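Local coordinates for protein beta-lactamase (Nostoc sp., PDB 6NHS) that probably hydrolyses beta-lactam antibiotics such as penicillins, as a serine enzyme of beta-lactamase class D, at residues A[36-41]-A[45-50]; A[162-167]-A[214-219]; A[219-222]-A[227-230]. All blocks are in the same frame, centred on the assembly; numbering follows the deposited sequence.

Contact 1 of 3, residues A[36-41]-A[45-50]; sequences SILIYD and KKFYEH
L38 and Y40 of strand 36-41 both lean on the ring of F47 in the antiparallel strand 46-50. Y40 CD1 sits 3.6 Å above one face of the F47 ring, offset toward its rim; the two rings meet obliquely, with planes at 44° and centroids 4.9 Å apart. L38, with CG anti to the backbone N (chi1 -173°), brings CD1 to 3.5 Å from F47 CD1. The same methyl reaches E49 CB at 3.6 Å, running alongside the glutamate stem. Leucine suits this spot: CD1 fits between F47 and E49 while the other branch, CD2, also nears the F47 ring, and I165 of helix 161-172 packs on it as well. The carboxylate of E49 passes L38, and its OE1 is hydrogen-bonded to N55 ND2. Farther along, Y40 lies beside K45, its OH 3.5 Å from K45 CB, so the lysine stem lines the ring's outer end.

The other face carries I37, I39, D41, K46, Y48 and H50. I39 and Y48 meet only near their roots. I37 packs on S252 and I39 on L253 of helix 239-255, a buried setting that suits isoleucine. Aspartate is apt at 41, close to the turn: OD2 bonds N44 and OD1 bonds N226, tying the hairpin to the start of the adjacent strand.

Six backbone hydrogen bonds pair the strands. The bond from D41 N to K46 O is short, 2.8 Å, whereas that from K46 N to D41 O stretches to 3.3 Å. Here K45, with positive phi (51°), joins K46 opposite D41, the G1 beta bulge of a tight hairpin, which forms one edge of the central sheet in this penicillin-recognising fold.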
# COMPACT_ATOMS: atom_id res chain seq x y z
N SER A 36 -6.62 -8.17 -11.03
CA SER A 36 -6.90 -6.93 -11.74
C SER A 36 -5.72 -5.99 -11.59
O SER A 36 -4.86 -6.16 -10.72
CB SER A 36 -8.16 -6.25 -11.20
OG SER A 36 -8.02 -5.94 -9.83
N ILE A 37 -5.70 -4.97 -12.44
CA ILE A 37 -4.76 -3.86 -12.28
C ILE A 37 -5.42 -2.60 -12.81
O ILE A 37 -6.19 -2.64 -13.77
CB ILE A 37 -3.40 -4.13 -12.97
CG1 ILE A 37 -2.39 -3.05 -12.58
CG2 ILE A 37 -3.56 -4.21 -14.48
CD1 ILE A 37 -0.96 -3.33 -13.04
N LEU A 38 -5.13 -1.49 -12.15
CA LEU A 38 -5.57 -0.17 -12.58
C LEU A 38 -4.36 0.74 -12.61
O LEU A 38 -3.62 0.82 -11.63
CB LEU A 38 -6.64 0.38 -11.64
CG LEU A 38 -7.31 1.68 -12.05
CD1 LEU A 38 -8.06 1.50 -13.36
CD2 LEU A 38 -8.25 2.14 -10.95
N ILE A 39 -4.15 1.42 -13.74
CA ILE A 39 -3.05 2.37 -13.88
C ILE A 39 -3.63 3.71 -14.29
O ILE A 39 -4.48 3.76 -15.19
CB ILE A 39 -1.99 1.88 -14.89
CG1 ILE A 39 -1.37 0.56 -14.42
CG2 ILE A 39 -0.89 2.91 -15.05
CD1 ILE A 39 -0.44 -0.07 -15.43
N TYR A 40 -3.20 4.78 -13.63
CA TYR A 40 -3.71 6.12 -13.90
C TYR A 40 -2.56 7.01 -14.35
O TYR A 40 -1.60 7.24 -13.60
CB TYR A 40 -4.39 6.71 -12.66
CG TYR A 40 -4.91 8.12 -12.89
CD1 TYR A 40 -5.92 8.36 -13.80
CD2 TYR A 40 -4.38 9.20 -12.20
CE1 TYR A 40 -6.40 9.63 -14.03
CE2 TYR A 40 -4.85 10.48 -12.41
CZ TYR A 40 -5.86 10.69 -13.33
OH TYR A 40 -6.35 11.95 -13.56
N ASP A 41 -2.67 7.51 -15.58
CA ASP A 41 -1.71 8.43 -16.18
C ASP A 41 -2.07 9.85 -15.73
O ASP A 41 -3.10 10.39 -16.13
CB ASP A 41 -1.76 8.28 -17.70
CG ASP A 41 -0.83 9.24 -18.45
OD1 ASP A 41 -0.50 10.34 -17.96
OD2 ASP A 41 -0.46 8.89 -19.59
N LYS A 45 -4.60 12.20 -17.61
CA LYS A 45 -5.84 11.89 -16.91
C LYS A 45 -6.56 10.70 -17.55
O LYS A 45 -7.76 10.74 -17.83
CB LYS A 45 -6.75 13.12 -16.85
CG LYS A 45 -6.07 14.32 -16.21
CD LYS A 45 -7.03 15.44 -15.87
CE LYS A 45 -6.42 16.33 -14.79
NZ LYS A 45 -7.24 17.53 -14.48
N LYS A 46 -5.80 9.63 -17.78
CA LYS A 46 -6.28 8.46 -18.50
C LYS A 46 -6.02 7.20 -17.70
O LYS A 46 -4.99 7.08 -17.02
CB LYS A 46 -5.62 8.35 -19.89
CG LYS A 46 -6.12 7.18 -20.71
CD LYS A 46 -5.80 7.32 -22.18
CE LYS A 46 -6.41 6.17 -22.96
NZ LYS A 46 -6.15 6.28 -24.42
N PHE A 47 -6.94 6.24 -17.78
CA PHE A 47 -6.83 4.95 -17.13
C PHE A 47 -6.46 3.85 -18.11
O PHE A 47 -6.83 3.89 -19.28
CB PHE A 47 -8.15 4.55 -16.46
CG PHE A 47 -8.40 5.24 -15.16
CD1 PHE A 47 -7.70 4.90 -14.03
CD2 PHE A 47 -9.38 6.22 -15.07
CE1 PHE A 47 -7.94 5.53 -12.83
CE2 PHE A 47 -9.62 6.84 -13.87
CZ PHE A 47 -8.91 6.50 -12.75
N TYR A 48 -5.72 2.87 -17.61
CA TYR A 48 -5.49 1.59 -18.27
C TYR A 48 -5.78 0.51 -17.25
O TYR A 48 -5.40 0.64 -16.08
CB TYR A 48 -4.05 1.45 -18.80
CG TYR A 48 -3.63 2.59 -19.71
CD1 TYR A 48 -3.84 2.51 -21.07
CD2 TYR A 48 -3.02 3.72 -19.19
CE1 TYR A 48 -3.46 3.54 -21.91
CE2 TYR A 48 -2.63 4.76 -20.03
CZ TYR A 48 -2.86 4.66 -21.38
OH TYR A 48 -2.48 5.68 -22.23
N GLU A 49 -6.49 -0.55 -17.65
CA GLU A 49 -6.87 -1.51 -16.63
C GLU A 49 -7.11 -2.88 -17.24
O GLU A 49 -7.33 -3.03 -18.44
CB GLU A 49 -8.11 -1.05 -15.86
CG GLU A 49 -9.35 -0.95 -16.68
CD GLU A 49 -10.55 -0.42 -15.90
OE1 GLU A 49 -10.64 -0.63 -14.67
OE2 GLU A 49 -11.41 0.22 -16.54
N HIS A 50 -7.06 -3.88 -16.36
CA HIS A 50 -7.54 -5.23 -16.62
C HIS A 50 -8.51 -5.60 -15.51
O HIS A 50 -8.21 -5.36 -14.33
CB HIS A 50 -6.40 -6.25 -16.66
CG HIS A 50 -6.86 -7.66 -16.49
ND1 HIS A 50 -7.59 -8.33 -17.44
CD2 HIS A 50 -6.68 -8.53 -15.46
CE1 HIS A 50 -7.85 -9.56 -17.01
NE2 HIS A 50 -7.31 -9.70 -15.81

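Contact 2 of 3, residues A[162-167]-A[214-219]; sequences KQQIEF and IGWFVG
Q164 NE2 is held from several sides: it makes a hydrogen bond with T64 OG1, lies over the indole of W216, and has V218 CG1 3.9 Å away. The nitrogen sits 3.6 Å above one face of the indole, displaced toward the rim of the ring system. The amide stands steeply against the indole, the planes 71° apart, so the aromatic surface receives its nitrogen end and not its flat side. With CG anti to the carbonyl carbon (chi1 -63°), Q164 CG comes 3.8 Å from W216 CZ3, and a bend at chi2 (-95°) then carries the amide on so that NE2 lies over the ring.

Between 162-167 and 214-219 this glutamine carries the contact, where helix 161-172 packs on the central sheet in the alpha/beta fold of the serine beta-lactamases. T64 falls within an S-x-x-K sequence that in this family carries the nucleophile, so Q164 probably helps to settle that region against the sheet.

V218 supplies the apolar wall: its methyls lie crosswise to the glutamine, CG1 3.8 Å from Q164 CD and CG2 at the same distance from Q164 OE1. A beta-branched residue suits an extended strand, and its two methyls present a compact apolar surface to the amide; V218 also touches I67 of helix 65-76. On the indole, NE1 bonds the carbonyl oxygen of L60, which fixes the ring's rotation under the amide.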
# COMPACT_ATOMS: atom_id res chain seq x y z
N LYS A 162 -9.47 1.12 -7.09
CA LYS A 162 -9.75 2.51 -7.46
C LYS A 162 -9.49 3.46 -6.29
O LYS A 162 -8.93 4.55 -6.49
CB LYS A 162 -11.20 2.65 -7.93
CG LYS A 162 -11.41 2.33 -9.39
CD LYS A 162 -12.87 2.54 -9.79
CE LYS A 162 -13.03 2.51 -11.29
NZ LYS A 162 -14.46 2.63 -11.66
N GLN A 163 -9.90 3.08 -5.08
CA GLN A 163 -9.70 3.94 -3.92
C GLN A 163 -8.23 4.01 -3.50
O GLN A 163 -7.79 5.02 -2.95
CB GLN A 163 -10.58 3.47 -2.76
CG GLN A 163 -12.09 3.71 -3.00
CD GLN A 163 -12.97 2.92 -2.06
OE1 GLN A 163 -12.49 2.03 -1.34
NE2 GLN A 163 -14.27 3.23 -2.05
N GLN A 164 -7.46 2.94 -3.75
CA GLN A 164 -6.01 3.05 -3.56
C GLN A 164 -5.44 4.13 -4.47
O GLN A 164 -4.65 4.97 -4.02
CB GLN A 164 -5.34 1.70 -3.82
CG GLN A 164 -5.76 0.58 -2.85
CD GLN A 164 -4.81 0.44 -1.68
OE1 GLN A 164 -4.13 1.39 -1.29
NE2 GLN A 164 -4.75 -0.77 -1.11
N ILE A 165 -5.84 4.12 -5.74
CA ILE A 165 -5.39 5.13 -6.70
C ILE A 165 -5.78 6.52 -6.22
O ILE A 165 -4.95 7.44 -6.18
CB ILE A 165 -5.98 4.84 -8.09
CG1 ILE A 165 -5.51 3.48 -8.61
CG2 ILE A 165 -5.61 5.95 -9.07
CD1 ILE A 165 -4.07 3.46 -9.01
N GLU A 166 -7.05 6.71 -5.86
CA GLU A 166 -7.52 8.03 -5.44
C GLU A 166 -6.71 8.53 -4.25
O GLU A 166 -6.29 9.70 -4.22
CB GLU A 166 -9.01 7.97 -5.10
CG GLU A 166 -9.52 9.12 -4.26
CD GLU A 166 -9.85 10.35 -5.07
OE1 GLU A 166 -9.26 10.55 -6.15
OE2 GLU A 166 -10.73 11.12 -4.62
N PHE A 167 -6.47 7.66 -3.26
CA PHE A 167 -5.69 8.04 -2.09
C PHE A 167 -4.27 8.45 -2.49
O PHE A 167 -3.78 9.51 -2.08
CB PHE A 167 -5.69 6.87 -1.09
CG PHE A 167 -4.59 6.93 -0.06
CD1 PHE A 167 -4.49 8.01 0.81
CD2 PHE A 167 -3.68 5.89 0.07
CE1 PHE A 167 -3.49 8.06 1.76
CE2 PHE A 167 -2.67 5.94 1.02
CZ PHE A 167 -2.59 7.03 1.87
N ILE A 214 -5.62 -12.53 -0.59
CA ILE A 214 -5.62 -11.39 -1.50
C ILE A 214 -4.22 -10.80 -1.53
O ILE A 214 -3.63 -10.53 -0.48
CB ILE A 214 -6.66 -10.34 -1.08
CG1 ILE A 214 -8.06 -10.94 -1.10
CG2 ILE A 214 -6.56 -9.09 -1.96
CD1 ILE A 214 -8.52 -11.37 -2.49
N GLY A 215 -3.69 -10.59 -2.73
CA GLY A 215 -2.39 -9.97 -2.93
C GLY A 215 -2.54 -8.55 -3.46
O GLY A 215 -3.39 -8.30 -4.32
N TRP A 216 -1.72 -7.65 -2.95
CA TRP A 216 -1.71 -6.26 -3.39
C TRP A 216 -0.31 -5.85 -3.83
O TRP A 216 0.69 -6.29 -3.27
CB TRP A 216 -2.10 -5.29 -2.28
CG TRP A 216 -3.51 -5.18 -1.83
CD1 TRP A 216 -4.03 -5.69 -0.67
CD2 TRP A 216 -4.55 -4.41 -2.43
NE1 TRP A 216 -5.35 -5.31 -0.54
CE2 TRP A 216 -5.69 -4.53 -1.61
CE3 TRP A 216 -4.64 -3.65 -3.61
CZ2 TRP A 216 -6.91 -3.92 -1.93
CZ3 TRP A 216 -5.85 -3.05 -3.92
CH2 TRP A 216 -6.97 -3.19 -3.08
N PHE A 217 -0.26 -4.93 -4.80
CA PHE A 217 0.90 -4.05 -4.98
C PHE A 217 0.36 -2.72 -5.47
O PHE A 217 -0.23 -2.65 -6.56
CB PHE A 217 1.91 -4.64 -5.96
CG PHE A 217 3.21 -3.87 -6.05
CD1 PHE A 217 3.86 -3.44 -4.90
CD2 PHE A 217 3.79 -3.59 -7.28
CE1 PHE A 217 5.06 -2.73 -4.97
CE2 PHE A 217 5.00 -2.89 -7.36
CZ PHE A 217 5.63 -2.47 -6.20
N VAL A 218 0.52 -1.66 -4.66
CA VAL A 218 0.00 -0.34 -5.01
C VAL A 218 1.13 0.67 -4.87
O VAL A 218 2.08 0.46 -4.11
CB VAL A 218 -1.21 0.07 -4.13
CG1 VAL A 218 -2.21 -1.06 -4.05
CG2 VAL A 218 -0.76 0.47 -2.72
N GLY A 219 1.02 1.77 -5.61
CA GLY A 219 2.07 2.78 -5.56
C GLY A 219 2.01 3.67 -6.79
O GLY A 219 0.94 3.87 -7.37

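Contact 3 of 3, residues A[219-222]-A[227-230]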
# COMPACT_ATOMS: atom_id res chain seq x y z
N GLY A 219 1.02 1.77 -5.61
CA GLY A 219 2.07 2.78 -5.56
C GLY A 219 2.01 3.67 -6.79
O GLY A 219 0.94 3.87 -7.37
N TYR A 220 3.17 4.21 -7.16
CA TYR A 220 3.22 5.02 -8.37
C TYR A 220 4.63 5.06 -8.93
O TYR A 220 5.62 4.93 -8.20
CB TYR A 220 2.68 6.44 -8.13
CG TYR A 220 3.42 7.28 -7.09
CD1 TYR A 220 4.51 8.06 -7.46
CD2 TYR A 220 3.00 7.31 -5.77
CE1 TYR A 220 5.17 8.84 -6.52
CE2 TYR A 220 3.66 8.09 -4.83
CZ TYR A 220 4.74 8.85 -5.21
OH TYR A 220 5.40 9.63 -4.29
N LEU A 221 4.70 5.25 -10.24
CA LEU A 221 5.93 5.28 -10.99
C LEU A 221 6.15 6.68 -11.53
O LEU A 221 5.26 7.25 -12.16
CB LEU A 221 5.87 4.27 -12.14
CG LEU A 221 7.00 4.30 -13.17
CD1 LEU A 221 8.31 3.79 -12.54
CD2 LEU A 221 6.60 3.47 -14.39
N GLU A 222 7.33 7.24 -11.26
CA GLU A 222 7.74 8.51 -11.85
C GLU A 222 8.68 8.22 -13.01
O GLU A 222 9.77 7.67 -12.82
CB GLU A 222 8.42 9.41 -10.81
CG GLU A 222 7.46 9.93 -9.75
CD GLU A 222 8.20 10.63 -8.62
OE1 GLU A 222 9.38 10.31 -8.40
OE2 GLU A 222 7.60 11.50 -7.95
N VAL A 227 3.60 10.78 -13.93
CA VAL A 227 3.40 9.90 -12.78
C VAL A 227 2.32 8.90 -13.15
O VAL A 227 1.23 9.30 -13.58
CB VAL A 227 3.01 10.68 -11.51
CG1 VAL A 227 2.78 9.71 -10.35
CG2 VAL A 227 4.08 11.71 -11.16
N TYR A 228 2.61 7.62 -12.98
CA TYR A 228 1.66 6.55 -13.26
C TYR A 228 1.32 5.86 -11.95
O TYR A 228 2.13 5.10 -11.40
CB TYR A 228 2.24 5.57 -14.28
CG TYR A 228 2.72 6.25 -15.54
CD1 TYR A 228 4.02 6.72 -15.66
CD2 TYR A 228 1.86 6.45 -16.61
CE1 TYR A 228 4.46 7.35 -16.81
CE2 TYR A 228 2.28 7.08 -17.77
CZ TYR A 228 3.58 7.52 -17.86
OH TYR A 228 4.01 8.15 -19.01
N PHE A 229 0.13 6.15 -11.43
CA PHE A 229 -0.36 5.49 -10.23
C PHE A 229 -0.89 4.11 -10.60
O PHE A 229 -1.50 3.94 -11.66
CB PHE A 229 -1.47 6.33 -9.58
CG PHE A 229 -1.02 7.71 -9.19
CD1 PHE A 229 -0.46 7.95 -7.93
CD2 PHE A 229 -1.13 8.77 -10.07
CE1 PHE A 229 -0.03 9.22 -7.57
CE2 PHE A 229 -0.71 10.05 -9.72
CZ PHE A 229 -0.15 10.27 -8.46
N PHE A 230 -0.65 3.13 -9.74
CA PHE A 230 -1.08 1.76 -10.03
C PHE A 230 -1.61 1.09 -8.77
O PHE A 230 -1.20 1.40 -7.65
CB PHE A 230 0.05 0.92 -10.63
CG PHE A 230 1.26 0.77 -9.73
CD1 PHE A 230 1.30 -0.23 -8.77
CD2 PHE A 230 2.35 1.62 -9.86
CE1 PHE A 230 2.41 -0.37 -7.94
CE2 PHE A 230 3.46 1.48 -9.03
CZ PHE A 230 3.49 0.49 -8.08
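The F230 ring lies flat over the backbone of G219: its face takes the glycine CA, 4.0 Å from the centroid in a CH-pi contact, while L221 N lies near the plane at its edge. F229 has V227 CG1 over one face, and the Y220 ring meets it obliquely, with planes at 50°; Y220 CB is 3.5 Å from F229 CD1. These residues belong to the antiparallel beta hairpin of strands 213-223 and 226-236, in the middle of the main sheet.

Glycine is needed at 219 because the ring fills the space a side chain would take, and the backbone angles of G219 would also press a CB against the carbonyl oxygen of V218. F230 reaches over because CG stands between the backbone N and the carbonyl carbon (chi1 61°), which swings the ring across to the partner strand.

On the face of Y220, E222, V227 and F229, Y220 CD1 touches V227 CG1 at 3.8 Å, and the ring of H172 in helix 161-172 meets the Y220 ring edge-to-face. The partly exposed E222 lays its stem beside V227 and sends OE1 into a salt bridge with R201, a role fit for a long acidic chain. Two pairs of backbone bonds join the strands, F230 N to G219 O at 2.9 Å among them. On the face of F230, L221 CD2 approaches Y228 CD1 to 4.3 Å.

Overall arrangement
All three contacts are built on one antiparallel sheet. Contact 1 joins its edge strand to the next one in, contact 3 pairs two interior strands, and contact 2 packs a helix on the sheet near the centre of the chain. Contacts 2 and 3 share G219 and strand 213-223, while Y40 of contact 1 probably bonds F229 of contact 3 through the backbone. I165 of helix 161-172 touches both hairpins. Their chemistry follows depth: contact 1 is partly exposed and mixes lysines and a glutamate with aromatic rings, contact 3 is mostly buried aromatic and backbone packing, and contact 2 buries a polar amide whose hydrogen-bond partner lies outside both segments.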